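Putative chemotaxis protein (PDB 3H4Y) is a putative chemotaxis protein of the CheX phosphatase family that probably dephosphorylates the response regulator CheY. Local coordinates at residues P12-A15 with A16-V20; N5-E8 with V9-P12. All blocks are in the same frame, centred on the assembly; numbering follows the deposited sequence.

Contact 1. Residues P12-A15 with A16-V20; sequences PFIA and ATVNV
The carbonyl of Phe-13 is gripped twice by Thr-17, a compact example of how a helix can satisfy a buried hydroxyl from within. Thr-17 OG1 donates to Phe-13 O at 2.7 Å, and Thr-17 N reaches the same oxygen at 2.9 Å; the two donors arrive from opposite faces of the carbonyl plane. The hydroxyl gets there because chi1 of -62° sets OG1 beside the backbone N, while the methyl CG2 lies anti to that nitrogen. Around this forked bond run ordinary i to i+4 helical bonds: Ala-16 N to Pro-12 O, Val-18 N to Ile-14 O at 3.0 Å, and Asn-19 N to Ala-15 O. The side-chain amide of Asn-19 turns to another helix, ND2 bonding to Gln-102 OE1 on helix 84-109.

Apolar contact along this turn is slight. Ile-14 CG2 and Val-18 CG2 come to 4.4 Å, and Val-18 CG2 also rests 3.3 Å from Ile-14 O. The side chains look outward to the rest of the fold: Phe-13 and Thr-17 sit between strands 137-144 and 147-155 and helix 84-109, on which Ala-16 also rests. Thr-17 touches Phe-142, Phe-149 and Val-151; donating the hydroxyl to the helix's own carbonyl probably lowers the cost of placing it among such apolar side chains.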
loop_
_atom_site.group_PDB
_atom_site.type_symbol
_atom_site.label_atom_id
_atom_site.label_comp_id
_atom_site.label_asym_id
_atom_site.label_seq_id
_atom_site.Cartn_x
_atom_site.Cartn_y
_atom_site.Cartn_z
ATOM N N PRO A 12 6.135 14.385 -14.501
ATOM C CA PRO A 12 5.478 14.906 -13.287
ATOM C C PRO A 12 6.017 14.262 -11.988
ATOM O O PRO A 12 6.033 14.901 -10.925
ATOM C CB PRO A 12 3.986 14.629 -13.545
ATOM C CG PRO A 12 3.944 13.608 -14.641
ATOM C CD PRO A 12 5.165 13.769 -15.442
ATOM N N PHE A 13 6.441 13.002 -12.060
ATOM C CA PHE A 13 7.038 12.338 -10.887
ATOM C C PHE A 13 8.394 12.869 -10.512
ATOM O O PHE A 13 8.701 13.023 -9.320
ATOM C CB PHE A 13 7.026 10.810 -11.071
ATOM C CG PHE A 13 5.667 10.228 -10.862
ATOM C CD1 PHE A 13 5.200 9.980 -9.570
ATOM C CD2 PHE A 13 4.801 10.010 -11.938
ATOM C CE1 PHE A 13 3.926 9.514 -9.364
ATOM C CE2 PHE A 13 3.520 9.532 -11.724
ATOM C CZ PHE A 13 3.089 9.288 -10.413
ATOM N N ILE A 14 9.222 13.135 -11.517
ATOM C CA ILE A 14 10.537 13.697 -11.224
ATOM C C ILE A 14 10.368 15.105 -10.647
ATOM O O ILE A 14 10.962 15.436 -9.630
ATOM C CB ILE A 14 11.421 13.681 -12.482
ATOM C CG1 ILE A 14 11.774 12.246 -12.844
ATOM C CG2 ILE A 14 12.705 14.538 -12.259
ATOM C CD1 ILE A 14 12.366 12.114 -14.269
ATOM N N ALA A 15 9.530 15.933 -11.279
ATOM C CA ALA A 15 9.304 17.271 -10.803
ATOM C C ALA A 15 8.760 17.285 -9.378
ATOM O O ALA A 15 9.251 18.039 -8.507
ATOM C CB ALA A 15 8.334 18.026 -11.755
ATOM N N ALA A 16 7.755 16.446 -9.130
ATOM C CA ALA A 16 7.130 16.319 -7.791
ATOM C C ALA A 16 8.129 15.874 -6.724
ATOM O O ALA A 16 8.211 16.453 -5.637
ATOM C CB ALA A 16 5.955 15.361 -7.848
ATOM N N THR A 17 8.897 14.856 -7.061
ATOM C CA THR A 17 9.886 14.296 -6.141
ATOM C C THR A 17 10.952 15.322 -5.749
ATOM O O THR A 17 11.250 15.523 -4.566
ATOM C CB THR A 17 10.529 13.024 -6.713
ATOM O OG1 THR A 17 9.528 12.029 -6.893
ATOM C CG2 THR A 17 11.590 12.462 -5.756
ATOM N N VAL A 18 11.482 16.027 -6.746
ATOM C CA VAL A 18 12.487 17.055 -6.477
ATOM C C VAL A 18 11.878 18.199 -5.684
ATOM O O VAL A 18 12.458 18.633 -4.698
ATOM C CB VAL A 18 13.141 17.555 -7.784
ATOM C CG1 VAL A 18 14.026 18.760 -7.507
ATOM C CG2 VAL A 18 13.916 16.414 -8.441
ATOM N N ASN A 19 10.676 18.656 -6.046
ATOM C CA ASN A 19 10.034 19.774 -5.331
ATOM C C ASN A 19 9.760 19.436 -3.885
ATOM O O ASN A 19 10.004 20.251 -2.955
ATOM C CB ASN A 19 8.662 20.129 -5.891
ATOM C CG ASN A 19 8.705 20.828 -7.192
ATOM O OD1 ASN A 19 9.757 21.275 -7.657
ATOM N ND2 ASN A 19 7.515 20.916 -7.832
ATOM N N VAL A 20 9.233 18.235 -3.661
ATOM C CA VAL A 20 8.822 17.862 -2.313
ATOM C C VAL A 20 10.044 17.649 -1.419
ATOM O O VAL A 20 10.107 18.184 -0.323
ATOM C CB VAL A 20 7.910 16.616 -2.329
ATOM C CG1 VAL A 20 7.692 16.047 -0.929
ATOM C CG2 VAL A 20 6.573 16.955 -3.001
#

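Contact 2. Residues N5-E8 with V9-P12; sequences NGIE and VAKP
Glu-8 and Lys-11 run side by side and point the same way, joined at their ends by a salt bridge in which NZ takes both carboxylate oxygens. The distances are nearly equal, 3.1 Å from Lys-11 NZ to Glu-8 OE2 and 3.2 Å to OE1, and each oxygen offers its syn lone pair, a bidentate grip. The two chains reach it differently: Lys-11 is extended beyond CG, whereas Glu-8 folds at chi2 (-62°), which brings its shorter chain round to the ammonium group. The aliphatic end of the lysine lies close as well, with CE 3.3 Å from Glu-8 OE2.

Away from the charged pair, Ile-7 CG2 meets Val-9 CG2 at 3.8 Å, the two side chains crossing at a slant, and lies 4.2 Å from Ala-10 CB. With chi1 at -58°, Ile-7 holds this methyl anti to its nitrogen. In Val-9, chi1 of -65° puts the touching methyl between the backbone N and the carbonyl carbon, the more hindered of the three positions. Ile-7 also touches Pro-34 and Val-36 of strand 30-37, while Val-9 reaches Met-138 and Leu-107.

Ala-10 N bonds to Ile-7 O at 3.0 Å, followed by Lys-11 N to Glu-8 O. The backbone forms a type I beta turn, Ile-7 to Ala-10, which leads the loop into helix 10-25; an i to i+3 salt bridge lies on its exposed side.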
loop_
_atom_site.group_PDB
_atom_site.type_symbol
_atom_site.label_atom_id
_atom_site.label_comp_id
_atom_site.label_asym_id
_atom_site.label_seq_id
_atom_site.Cartn_x
_atom_site.Cartn_y
_atom_site.Cartn_z
ATOM N N ASN A 5 14.009 8.815 -20.804
ATOM C CA ASN A 5 14.129 7.513 -21.458
ATOM C C ASN A 5 12.825 7.159 -22.199
ATOM O O ASN A 5 12.381 6.000 -22.183
ATOM C CB ASN A 5 14.456 6.440 -20.393
ATOM C CG ASN A 5 14.855 5.085 -20.996
ATOM O OD1 ASN A 5 15.400 5.010 -22.105
ATOM N ND2 ASN A 5 14.574 4.011 -20.259
ATOM N N GLY A 6 12.219 8.181 -22.820
ATOM C CA GLY A 6 10.982 8.031 -23.593
ATOM C C GLY A 6 9.702 7.832 -22.794
ATOM O O GLY A 6 8.668 7.492 -23.374
ATOM N N ILE A 7 9.762 8.033 -21.473
ATOM C CA ILE A 7 8.613 7.799 -20.603
ATOM C C ILE A 7 8.093 9.149 -20.141
ATOM O O ILE A 7 8.573 9.712 -19.150
ATOM C CB ILE A 7 9.003 6.916 -19.407
ATOM C CG1 ILE A 7 9.571 5.587 -19.908
ATOM C CG2 ILE A 7 7.796 6.651 -18.497
ATOM C CD1 ILE A 7 10.323 4.840 -18.845
ATOM N N GLU A 8 7.134 9.678 -20.900
ATOM C CA GLU A 8 6.547 10.999 -20.620
ATOM C C GLU A 8 5.910 11.137 -19.239
ATOM O O GLU A 8 6.037 12.205 -18.626
ATOM C CB GLU A 8 5.510 11.389 -21.671
ATOM C CG GLU A 8 6.126 11.884 -22.964
ATOM C CD GLU A 8 6.956 13.131 -22.737
ATOM O OE1 GLU A 8 6.375 14.161 -22.319
ATOM O OE2 GLU A 8 8.186 13.072 -22.966
ATOM N N VAL A 9 5.245 10.092 -18.750
ATOM C CA VAL A 9 4.681 10.154 -17.402
ATOM C C VAL A 9 5.742 10.269 -16.286
ATOM O O VAL A 9 5.401 10.576 -15.153
ATOM C CB VAL A 9 3.721 8.999 -17.077
ATOM C CG1 VAL A 9 2.497 9.079 -17.974
ATOM C CG2 VAL A 9 4.416 7.623 -17.167
ATOM N N ALA A 10 7.016 10.041 -16.591
ATOM C CA ALA A 10 8.049 10.203 -15.576
ATOM C C ALA A 10 8.216 11.677 -15.202
ATOM O O ALA A 10 8.627 11.990 -14.103
ATOM C CB ALA A 10 9.374 9.626 -16.051
ATOM N N LYS A 11 7.923 12.583 -16.138
ATOM C CA LYS A 11 8.132 14.011 -15.898
ATOM C C LYS A 11 7.463 14.581 -14.654
ATOM O O LYS A 11 8.153 15.178 -13.819
ATOM C CB LYS A 11 7.822 14.862 -17.151
ATOM C CG LYS A 11 8.792 14.585 -18.303
ATOM C CD LYS A 11 8.508 15.485 -19.510
ATOM C CE LYS A 11 9.439 15.166 -20.683
ATOM N NZ LYS A 11 9.008 15.859 -21.945
ATOM N N PRO A 12 6.135 14.385 -14.501
ATOM C CA PRO A 12 5.478 14.906 -13.287
ATOM C C PRO A 12 6.017 14.262 -11.988
ATOM O O PRO A 12 6.033 14.901 -10.925
ATOM C CB PRO A 12 3.986 14.629 -13.545
ATOM C CG PRO A 12 3.944 13.608 -14.641
ATOM C CD PRO A 12 5.165 13.769 -15.442
#

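Both contacts belong to one continuous run of chain at the N-terminal end of the protein. Contact 2 comes first, where the loop 5-8 enters helix 10-25; contact 1 follows on that helix, and Pro-12 is common to the two. Their centres lie about 12 Å apart, contact 2 being a surface contact with its centre about 15 Å from the centre of the chain and contact 1 a partly buried one with its centre about 9 Å from it. From contact 2 to contact 1 the chain passes from the surface toward the interior, lying on the six-stranded antiparallel sheet beside helix 84-109. Strand 137-144 and helix 84-109 receive side chains from both contacts, which ties the N-terminal segment into the body of this CheX-family fold.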